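Local coordinates for protein exocyst complex component EXO70 (Saccharomyces cerevisiae, PDB 2B1E) that serves in the exocyst complex that tethers secretory vesicles to sites of exocytosis, and plays a role in the assembly of that complex, at residues 24-29 with 76-81; 40-45 with 127-132; 94-99 with 117-122. All blocks are in the same frame, centred on the assembly; numbering follows the deposited sequence.

Contact 1: 24-29 with 76-81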
loop_
_atom_site.group_PDB
_atom_site.type_symbol
_atom_site.label_atom_id
_atom_site.label_comp_id
_atom_site.label_asym_id
_atom_site.label_seq_id
_atom_site.Cartn_x
_atom_site.Cartn_y
_atom_site.Cartn_z
ATOM N N LYS A 24 46.075 -54.019 -6.107
ATOM C CA LYS A 24 46.574 -53.258 -4.977
ATOM C C LYS A 24 45.744 -51.994 -4.791
ATOM O O LYS A 24 45.453 -51.591 -3.662
ATOM C CB LYS A 24 48.058 -52.926 -5.178
ATOM C CG LYS A 24 48.946 -54.181 -5.193
ATOM C CD LYS A 24 50.432 -53.857 -5.099
ATOM C CE LYS A 24 50.946 -53.201 -6.375
ATOM N NZ LYS A 24 52.389 -52.828 -6.288
ATOM N N TYR A 25 45.336 -51.373 -5.896
ATOM C CA TYR A 25 44.543 -50.158 -5.795
ATOM C C TYR A 25 43.164 -50.471 -5.233
ATOM O O TYR A 25 42.586 -49.659 -4.500
ATOM C CB TYR A 25 44.400 -49.471 -7.159
ATOM C CG TYR A 25 45.690 -48.897 -7.691
ATOM C CD1 TYR A 25 46.519 -48.132 -6.877
ATOM C CD2 TYR A 25 46.082 -49.121 -9.009
ATOM C CE1 TYR A 25 47.718 -47.605 -7.359
ATOM C CE2 TYR A 25 47.279 -48.595 -9.507
ATOM C CZ TYR A 25 48.091 -47.841 -8.676
ATOM O OH TYR A 25 49.274 -47.333 -9.157
ATOM N N GLU A 26 42.622 -51.636 -5.576
ATOM C CA GLU A 26 41.307 -51.986 -5.057
ATOM C C GLU A 26 41.353 -52.176 -3.542
ATOM O O GLU A 26 40.410 -51.824 -2.833
ATOM C CB GLU A 26 40.760 -53.257 -5.700
ATOM C CG GLU A 26 39.360 -53.591 -5.172
ATOM C CD GLU A 26 38.585 -54.555 -6.051
ATOM O OE1 GLU A 26 37.348 -54.667 -5.865
ATOM O OE2 GLU A 26 39.200 -55.203 -6.919
ATOM N N ILE A 27 42.447 -52.747 -3.053
ATOM C CA ILE A 27 42.592 -52.967 -1.622
ATOM C C ILE A 27 42.588 -51.616 -0.916
ATOM O O ILE A 27 41.947 -51.437 0.125
ATOM C CB ILE A 27 43.894 -53.762 -1.323
ATOM C CG1 ILE A 27 43.714 -55.205 -1.812
ATOM C CG2 ILE A 27 44.217 -53.717 0.174
ATOM C CD1 ILE A 27 44.946 -56.093 -1.703
ATOM N N ILE A 28 43.286 -50.650 -1.494
ATOM C CA ILE A 28 43.328 -49.312 -0.906
ATOM C C ILE A 28 41.923 -48.711 -0.892
ATOM O O ILE A 28 41.413 -48.272 0.156
ATOM C CB ILE A 28 44.263 -48.384 -1.709
ATOM C CG1 ILE A 28 45.699 -48.916 -1.648
ATOM C CG2 ILE A 28 44.194 -46.966 -1.148
ATOM C CD1 ILE A 28 46.706 -48.082 -2.420
ATOM N N LEU A 29 41.293 -48.702 -2.061
ATOM C CA LEU A 29 39.951 -48.146 -2.198
ATOM C C LEU A 29 38.935 -48.821 -1.265
ATOM O O LEU A 29 37.994 -48.177 -0.796
ATOM C CB LEU A 29 39.488 -48.262 -3.654
ATOM C CG LEU A 29 40.220 -47.366 -4.661
ATOM C CD1 LEU A 29 39.810 -47.744 -6.078
ATOM C CD2 LEU A 29 39.894 -45.886 -4.380
ATOM N N GLU A 76 36.990 -51.239 -15.369
ATOM C CA GLU A 76 35.740 -50.529 -15.610
ATOM C C GLU A 76 34.792 -50.617 -14.403
ATOM O O GLU A 76 34.264 -49.597 -13.952
ATOM C CB GLU A 76 35.055 -51.079 -16.870
ATOM C CG GLU A 76 35.875 -50.905 -18.159
ATOM C CD GLU A 76 35.264 -51.633 -19.360
ATOM O OE1 GLU A 76 34.434 -52.550 -19.158
ATOM O OE2 GLU A 76 35.625 -51.294 -20.510
ATOM N N GLN A 77 34.597 -51.819 -13.859
ATOM C CA GLN A 77 33.685 -51.973 -12.722
ATOM C C GLN A 77 34.183 -51.381 -11.409
ATOM O O GLN A 77 33.393 -50.804 -10.663
ATOM C CB GLN A 77 33.297 -53.442 -12.524
ATOM C CG GLN A 77 32.444 -54.013 -13.670
ATOM C CD GLN A 77 31.194 -53.199 -13.934
ATOM O OE1 GLN A 77 30.529 -52.747 -13.007
ATOM N NE2 GLN A 77 30.865 -53.010 -15.205
ATOM N N LEU A 78 35.469 -51.526 -11.116
ATOM C CA LEU A 78 36.031 -50.960 -9.887
ATOM C C LEU A 78 35.882 -49.438 -9.907
ATOM O O LEU A 78 35.607 -48.815 -8.876
ATOM C CB LEU A 78 37.504 -51.360 -9.750
ATOM C CG LEU A 78 38.270 -50.817 -8.538
ATOM C CD1 LEU A 78 37.579 -51.220 -7.225
ATOM C CD2 LEU A 78 39.694 -51.359 -8.592
ATOM N N ILE A 79 36.058 -48.832 -11.083
ATOM C CA ILE A 79 35.897 -47.384 -11.209
ATOM C C ILE A 79 34.431 -47.035 -10.944
ATOM O O ILE A 79 34.118 -46.086 -10.223
ATOM C CB ILE A 79 36.315 -46.891 -12.638
ATOM C CG1 ILE A 79 37.832 -47.049 -12.824
ATOM C CG2 ILE A 79 35.941 -45.436 -12.832
ATOM C CD1 ILE A 79 38.330 -46.810 -14.261
ATOM N N LYS A 80 33.524 -47.819 -11.524
ATOM C CA LYS A 80 32.100 -47.578 -11.352
ATOM C C LYS A 80 31.687 -47.649 -9.881
ATOM O O LYS A 80 30.927 -46.804 -9.397
ATOM C CB LYS A 80 31.295 -48.599 -12.161
ATOM C CG LYS A 80 29.806 -48.330 -12.182
ATOM C CD LYS A 80 29.055 -49.385 -13.000
ATOM C CE LYS A 80 29.570 -49.481 -14.428
ATOM N NZ LYS A 80 28.876 -50.576 -15.190
ATOM N N ARG A 81 32.185 -48.648 -9.164
ATOM C CA ARG A 81 31.822 -48.792 -7.757
ATOM C C ARG A 81 32.384 -47.650 -6.919
ATOM O O ARG A 81 31.701 -47.115 -6.038
ATOM C CB ARG A 81 32.317 -50.134 -7.212
ATOM C CG ARG A 81 31.737 -51.362 -7.905
ATOM C CD ARG A 81 31.987 -52.620 -7.084
ATOM N NE ARG A 81 33.387 -53.062 -7.060
ATOM C CZ ARG A 81 33.975 -53.724 -8.055
ATOM N NH1 ARG A 81 33.282 -54.004 -9.155
ATOM N NH2 ARG A 81 35.231 -54.149 -7.937
#

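Contact 2: 40-45 with 127-132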
loop_
_atom_site.group_PDB
_atom_site.type_symbol
_atom_site.label_atom_id
_atom_site.label_comp_id
_atom_site.label_asym_id
_atom_site.label_seq_id
_atom_site.Cartn_x
_atom_site.Cartn_y
_atom_site.Cartn_z
ATOM N N GLN A 40 43.208 -38.408 -1.919
ATOM C CA GLN A 40 43.995 -39.608 -2.229
ATOM C C GLN A 40 43.118 -40.656 -2.904
ATOM O O GLN A 40 43.564 -41.387 -3.802
ATOM C CB GLN A 40 44.588 -40.222 -0.950
ATOM C CG GLN A 40 45.674 -39.406 -0.266
ATOM C CD GLN A 40 45.179 -38.068 0.236
ATOM O OE1 GLN A 40 44.111 -37.972 0.850
ATOM N NE2 GLN A 40 45.957 -37.017 -0.019
ATOM N N TYR A 41 41.872 -40.731 -2.444
ATOM C CA TYR A 41 40.898 -41.673 -2.978
ATOM C C TYR A 41 40.619 -41.348 -4.450
ATOM O O TYR A 41 40.720 -42.225 -5.306
ATOM C CB TYR A 41 39.599 -41.617 -2.148
ATOM C CG TYR A 41 38.563 -42.679 -2.487
ATOM C CD1 TYR A 41 38.454 -43.856 -1.734
ATOM C CD2 TYR A 41 37.679 -42.497 -3.549
ATOM C CE1 TYR A 41 37.486 -44.819 -2.033
ATOM C CE2 TYR A 41 36.714 -43.448 -3.859
ATOM C CZ TYR A 41 36.620 -44.605 -3.100
ATOM O OH TYR A 41 35.664 -45.541 -3.423
ATOM N N THR A 42 40.277 -40.103 -4.763
ATOM C CA THR A 42 40.013 -39.773 -6.161
ATOM C C THR A 42 41.268 -39.942 -7.001
ATOM O O THR A 42 41.185 -40.190 -8.209
ATOM C CB THR A 42 39.498 -38.339 -6.356
ATOM O OG1 THR A 42 40.449 -37.407 -5.833
ATOM C CG2 THR A 42 38.145 -38.157 -5.673
ATOM N N GLN A 43 42.431 -39.808 -6.368
ATOM C CA GLN A 43 43.684 -39.965 -7.093
ATOM C C GLN A 43 43.858 -41.420 -7.520
ATOM O O GLN A 43 44.351 -41.707 -8.616
ATOM C CB GLN A 43 44.868 -39.532 -6.225
ATOM C CG GLN A 43 46.153 -39.411 -7.011
ATOM C CD GLN A 43 45.982 -38.532 -8.240
ATOM O OE1 GLN A 43 45.546 -37.375 -8.145
ATOM N NE2 GLN A 43 46.320 -39.079 -9.406
ATOM N N VAL A 44 43.465 -42.351 -6.657
ATOM C CA VAL A 44 43.573 -43.760 -7.015
ATOM C C VAL A 44 42.587 -44.089 -8.139
ATOM O O VAL A 44 42.911 -44.833 -9.067
ATOM C CB VAL A 44 43.309 -44.670 -5.808
ATOM C CG1 VAL A 44 43.167 -46.117 -6.275
ATOM C CG2 VAL A 44 44.464 -44.552 -4.818
ATOM N N VAL A 45 41.382 -43.532 -8.071
ATOM C CA VAL A 45 40.418 -43.788 -9.132
ATOM C C VAL A 45 40.993 -43.232 -10.449
ATOM O O VAL A 45 40.832 -43.839 -11.504
ATOM C CB VAL A 45 39.060 -43.138 -8.816
ATOM C CG1 VAL A 45 38.068 -43.430 -9.931
ATOM C CG2 VAL A 45 38.515 -43.702 -7.486
ATOM N N LEU A 127 32.615 -32.233 -6.923
ATOM C CA LEU A 127 32.030 -31.586 -8.096
ATOM C C LEU A 127 33.080 -31.513 -9.189
ATOM O O LEU A 127 32.805 -31.816 -10.351
ATOM C CB LEU A 127 31.568 -30.169 -7.762
ATOM C CG LEU A 127 30.235 -30.115 -7.027
ATOM C CD1 LEU A 127 30.081 -28.759 -6.377
ATOM C CD2 LEU A 127 29.089 -30.415 -8.003
ATOM N N ASP A 128 34.286 -31.092 -8.813
ATOM C CA ASP A 128 35.382 -30.996 -9.768
ATOM C C ASP A 128 35.736 -32.365 -10.324
ATOM O O ASP A 128 36.014 -32.514 -11.514
ATOM C CB ASP A 128 36.616 -30.366 -9.124
ATOM C CG ASP A 128 36.511 -28.848 -9.024
ATOM O OD1 ASP A 128 36.072 -28.208 -10.007
ATOM O OD2 ASP A 128 36.884 -28.296 -7.973
ATOM N N TYR A 129 35.736 -33.373 -9.463
ATOM C CA TYR A 129 36.032 -34.720 -9.935
ATOM C C TYR A 129 35.048 -35.110 -11.052
ATOM O O TYR A 129 35.448 -35.541 -12.137
ATOM C CB TYR A 129 35.894 -35.737 -8.794
ATOM C CG TYR A 129 36.088 -37.165 -9.277
ATOM C CD1 TYR A 129 37.363 -37.732 -9.366
ATOM C CD2 TYR A 129 34.996 -37.923 -9.720
ATOM C CE1 TYR A 129 37.545 -39.020 -9.888
ATOM C CE2 TYR A 129 35.168 -39.192 -10.236
ATOM C CZ TYR A 129 36.439 -39.735 -10.319
ATOM O OH TYR A 129 36.582 -40.992 -10.847
ATOM N N PHE A 130 33.755 -34.969 -10.790
ATOM C CA PHE A 130 32.774 -35.366 -11.794
ATOM C C PHE A 130 32.682 -34.447 -13.005
ATOM O O PHE A 130 32.332 -34.897 -14.103
ATOM C CB PHE A 130 31.411 -35.579 -11.144
ATOM C CG PHE A 130 31.315 -36.876 -10.384
ATOM C CD1 PHE A 130 31.401 -38.098 -11.059
ATOM C CD2 PHE A 130 31.173 -36.881 -9.001
ATOM C CE1 PHE A 130 31.350 -39.309 -10.362
ATOM C CE2 PHE A 130 31.121 -38.079 -8.299
ATOM C CZ PHE A 130 31.210 -39.296 -8.981
ATOM N N HIS A 131 32.985 -33.168 -12.825
ATOM C CA HIS A 131 32.974 -32.264 -13.968
ATOM C C HIS A 131 34.175 -32.669 -14.812
ATOM O O HIS A 131 34.153 -32.571 -16.032
ATOM C CB HIS A 131 33.087 -30.806 -13.513
ATOM C CG HIS A 131 31.770 -30.197 -13.141
ATOM N ND1 HIS A 131 30.907 -29.666 -14.076
ATOM C CD2 HIS A 131 31.132 -30.111 -11.948
ATOM C CE1 HIS A 131 29.794 -29.281 -13.476
ATOM N NE2 HIS A 131 29.905 -29.542 -12.185
ATOM N N GLY A 132 35.215 -33.160 -14.146
ATOM C CA GLY A 132 36.405 -33.591 -14.857
ATOM C C GLY A 132 36.231 -34.905 -15.599
ATOM O O GLY A 132 36.985 -35.202 -16.537
#

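Contact 3: 94-99 with 117-122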
loop_
_atom_site.group_PDB
_atom_site.type_symbol
_atom_site.label_atom_id
_atom_site.label_comp_id
_atom_site.label_asym_id
_atom_site.label_seq_id
_atom_site.Cartn_x
_atom_site.Cartn_y
_atom_site.Cartn_z
ATOM N N LEU A 94 25.858 -33.313 2.033
ATOM C CA LEU A 94 24.788 -32.368 1.753
ATOM C C LEU A 94 23.635 -32.538 2.737
ATOM O O LEU A 94 22.985 -31.563 3.122
ATOM C CB LEU A 94 24.274 -32.542 0.318
ATOM C CG LEU A 94 25.217 -32.099 -0.809
ATOM C CD1 LEU A 94 24.604 -32.417 -2.169
ATOM C CD2 LEU A 94 25.488 -30.611 -0.686
ATOM N N ASN A 95 23.384 -33.773 3.157
ATOM C CA ASN A 95 22.295 -34.010 4.092
ATOM C C ASN A 95 22.698 -33.947 5.567
ATOM O O ASN A 95 21.923 -34.325 6.448
ATOM C CB ASN A 95 21.610 -35.333 3.768
ATOM C CG ASN A 95 20.762 -35.245 2.515
ATOM O OD1 ASN A 95 21.200 -35.600 1.418
ATOM N ND2 ASN A 95 19.549 -34.748 2.668
ATOM N N SER A 96 23.904 -33.459 5.835
ATOM C CA SER A 96 24.370 -33.322 7.206
ATOM C C SER A 96 23.514 -32.240 7.877
ATOM O O SER A 96 23.399 -32.192 9.098
ATOM C CB SER A 96 25.845 -32.927 7.232
ATOM O OG SER A 96 26.068 -31.726 6.518
ATOM N N ILE A 97 22.917 -31.372 7.067
ATOM C CA ILE A 97 22.036 -30.324 7.584
ATOM C C ILE A 97 20.615 -30.861 7.466
ATOM O O ILE A 97 20.162 -31.160 6.358
ATOM C CB ILE A 97 22.108 -29.022 6.748
ATOM C CG1 ILE A 97 23.542 -28.511 6.677
ATOM C CG2 ILE A 97 21.196 -27.955 7.374
ATOM C CD1 ILE A 97 23.672 -27.121 6.030
ATOM N N LYS A 98 19.909 -30.977 8.593
ATOM C CA LYS A 98 18.542 -31.499 8.568
ATOM C C LYS A 98 17.486 -30.404 8.458
ATOM O O LYS A 98 17.721 -29.254 8.841
ATOM C CB LYS A 98 18.255 -32.331 9.826
ATOM C CG LYS A 98 19.351 -33.310 10.212
ATOM C CD LYS A 98 19.696 -34.281 9.090
ATOM C CE LYS A 98 20.788 -35.253 9.544
ATOM N NZ LYS A 98 21.232 -36.199 8.466
ATOM N N PRO A 99 16.303 -30.749 7.927
ATOM C CA PRO A 99 15.229 -29.767 7.791
ATOM C C PRO A 99 14.951 -29.151 9.158
ATOM O O PRO A 99 15.051 -29.825 10.185
ATOM C CB PRO A 99 14.059 -30.603 7.284
ATOM C CG PRO A 99 14.739 -31.675 6.481
ATOM C CD PRO A 99 15.895 -32.054 7.374
ATOM N N ASP A 117 33.640 -25.344 6.607
ATOM C CA ASP A 117 34.600 -25.134 5.534
ATOM C C ASP A 117 35.153 -26.438 4.959
ATOM O O ASP A 117 35.273 -26.583 3.741
ATOM C CB ASP A 117 35.756 -24.266 6.037
ATOM C CG ASP A 117 35.385 -22.797 6.151
ATOM O OD1 ASP A 117 34.181 -22.468 6.137
ATOM O OD2 ASP A 117 36.308 -21.968 6.259
ATOM N N GLN A 118 35.498 -27.384 5.828
ATOM C CA GLN A 118 36.034 -28.649 5.350
ATOM C C GLN A 118 35.006 -29.406 4.497
ATOM O O GLN A 118 35.374 -30.067 3.527
ATOM C CB GLN A 118 36.504 -29.514 6.525
ATOM C CG GLN A 118 37.567 -28.843 7.392
ATOM C CD GLN A 118 36.981 -28.068 8.579
ATOM O OE1 GLN A 118 35.845 -27.585 8.531
ATOM N NE2 GLN A 118 37.768 -27.940 9.646
ATOM N N GLN A 119 33.726 -29.313 4.854
ATOM C CA GLN A 119 32.689 -29.991 4.075
ATOM C C GLN A 119 32.582 -29.303 2.707
ATOM O O GLN A 119 32.453 -29.966 1.682
ATOM C CB GLN A 119 31.331 -29.946 4.794
ATOM C CG GLN A 119 31.261 -30.770 6.090
ATOM C CD GLN A 119 29.914 -30.649 6.774
ATOM O OE1 GLN A 119 29.376 -29.545 6.909
ATOM N NE2 GLN A 119 29.360 -31.779 7.216
ATOM N N LEU A 120 32.645 -27.972 2.697
ATOM C CA LEU A 120 32.580 -27.225 1.443
ATOM C C LEU A 120 33.743 -27.682 0.564
ATOM O O LEU A 120 33.591 -27.869 -0.650
ATOM C CB LEU A 120 32.660 -25.715 1.715
ATOM C CG LEU A 120 31.451 -25.115 2.444
ATOM C CD1 LEU A 120 31.750 -23.691 2.868
ATOM C CD2 LEU A 120 30.225 -25.160 1.534
ATOM N N GLY A 121 34.899 -27.877 1.193
ATOM C CA GLY A 121 36.065 -28.338 0.463
ATOM C C GLY A 121 35.802 -29.672 -0.218
ATOM O O GLY A 121 36.090 -29.837 -1.406
ATOM N N ALA A 122 35.260 -30.625 0.539
ATOM C CA ALA A 122 34.947 -31.954 0.018
ATOM C C ALA A 122 33.894 -31.901 -1.091
ATOM O O ALA A 122 34.002 -32.602 -2.098
ATOM C CB ALA A 122 34.453 -32.866 1.158
HETATM O O HOH W 1 26.684 -29.545 8.286
#

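Contact 1: 24-29 with 76-81
E26 reaches from helix 15-30 to R81 on helix 66-94 in a salt bridge, with R81 NH2 donating to E26 OE1 over 3.0 Å. The N-H···O angle of 144° shows a bent bond. The oxygen lies close to the guanidinium plane, whereas the donor meets the carboxylate from above its plane. The second carboxylate oxygen, OE2, is hydrogen-bonded to H74 NE2, one turn before L78, so both oxygens of E26 are held by the same partner helix. This double grip would fix the rotation of the carboxylate.

The carbon part of the same side chain lies over L78. With CG anti to the backbone N (chi1 -178°) and the chain extended beyond it, E26 passes across both methyls: its CB is 3.6 Å from L78 CD2, and its CG equally near L78 CD1. Deeper in the interface the contact turns apolar, L29 CD1 standing 4.2 Å from L78 CG. Helix 38-56 closes that side, where L48 touches both leucines.

The segment axes approach to 11.4 Å and run nearly parallel, 15° apart. Two helices aligned in this way, with helix 38-56 packed against both and the E26 salt bridge beside the buried leucines, are typical of the helical bundles from which the rod-like Exo70 is built.

Contact 2: 40-45 with 127-132
Y129 reaches from helix 117-132 to helix 38-56, its ring meeting T42 and V45 on the latter. All three residues are buried. Earlier in the second segment, L127 packs on I139 of helix 136-155 and on Y202.

At Y129, CG is anti to the backbone N (chi1 175°), which carries the ring out toward helix 38-56. The CD1 side meets T42 first: T42 CB lies 3.7 Å from Y129 CD1, with T42 CG2 almost as near to the same atom, and the two side chains point past one another, antiparallel. Farther out, V45 lies roughly perpendicular to the tyrosine, its CG1 4.1 Å from Y129 CZ. Both approach the ring obliquely.

No hydrogen bond joins the two segments, yet the hydroxyls of T42 and Y129 have partners elsewhere. Y129 OH is hydrogen-bonded to E83 OE1 of helix 66-94, and T42 OG1 pairs with K39 O and with W125 NE1, the latter one turn before Y129 on helix 117-132. These bonds hold the phenol end and the threonine hydroxyl in this buried contact.

The next residue, F130, offers a ring face to its neighbour: Y129 CD2 stands 3.7 Å above the plane, over the ring centre. F130 also packs on I139, and H131, one step on, touches that isoleucine and Y202. A tyrosine packed between neighbouring helices, its hydroxyl tied to a third, is in keeping with the core of an all-helical bundle.

Contact 3: 94-99 with 117-122
Q119 extends from the first turn of helix 117-132 to S96, in the loop that follows helix 66-94. Its CB is directed toward that loop, and CG lies anti to the carbonyl carbon (chi1 -68°), with the chain extended beyond it. Along the way the side chain touches I93 of helix 66-94. CD comes to 4.0 Å from S96 OG, leaving the closer approach to NE2.

On the amide nitrogen, NE2 is 3.4 Å from S96 OG and 3.7 Å from S96 CB. The first is a hydrogen bond, but a weak one, with an N-H···O angle of 127°. The amide oxygen is more firmly engaged: OE1 accepts from the backbone N of E116 and from a water 3.0 Å away. That same water also donates to S96 OG, over 2.9 Å, and so bridges the two side chains alongside their weak direct bond.

S96 OG is in turn bonded to I93 O, near the C-terminal end of helix 66-94, tying the loop side chain back to its own helix. A little farther on, K98 NZ donates to N95 O over 2.8 Å, a bond within the loop itself.

With E116 as N-cap and Q119 at N3, the bond from E116 N to Q119 OE1 is one half of a capping box; here the same amide carries a water-mediated surface link between a helix start and the loop leaving another helix.

All three contacts lie toward one end of the elongated chain, at 64, 54 and 41 Å from its centre for contacts 1, 2 and 3. Contacts 1 and 2 have centres 13 Å apart and touch: L29 CD2 of contact 1 is 3.5 Å from Y41 CE1 of contact 2, and L29 CG is 3.6 Å from V44 CG1. Their segments alternate along the chain, so neither contact encloses the other. Contact 3 is nested in the loop closed by contact 2 and shares helix 117-132 with it; their centres are 18 Å apart and their nearest atoms about 5 Å. Contacts 1 and 3 stay separate, with nearest atoms about 15 Å apart.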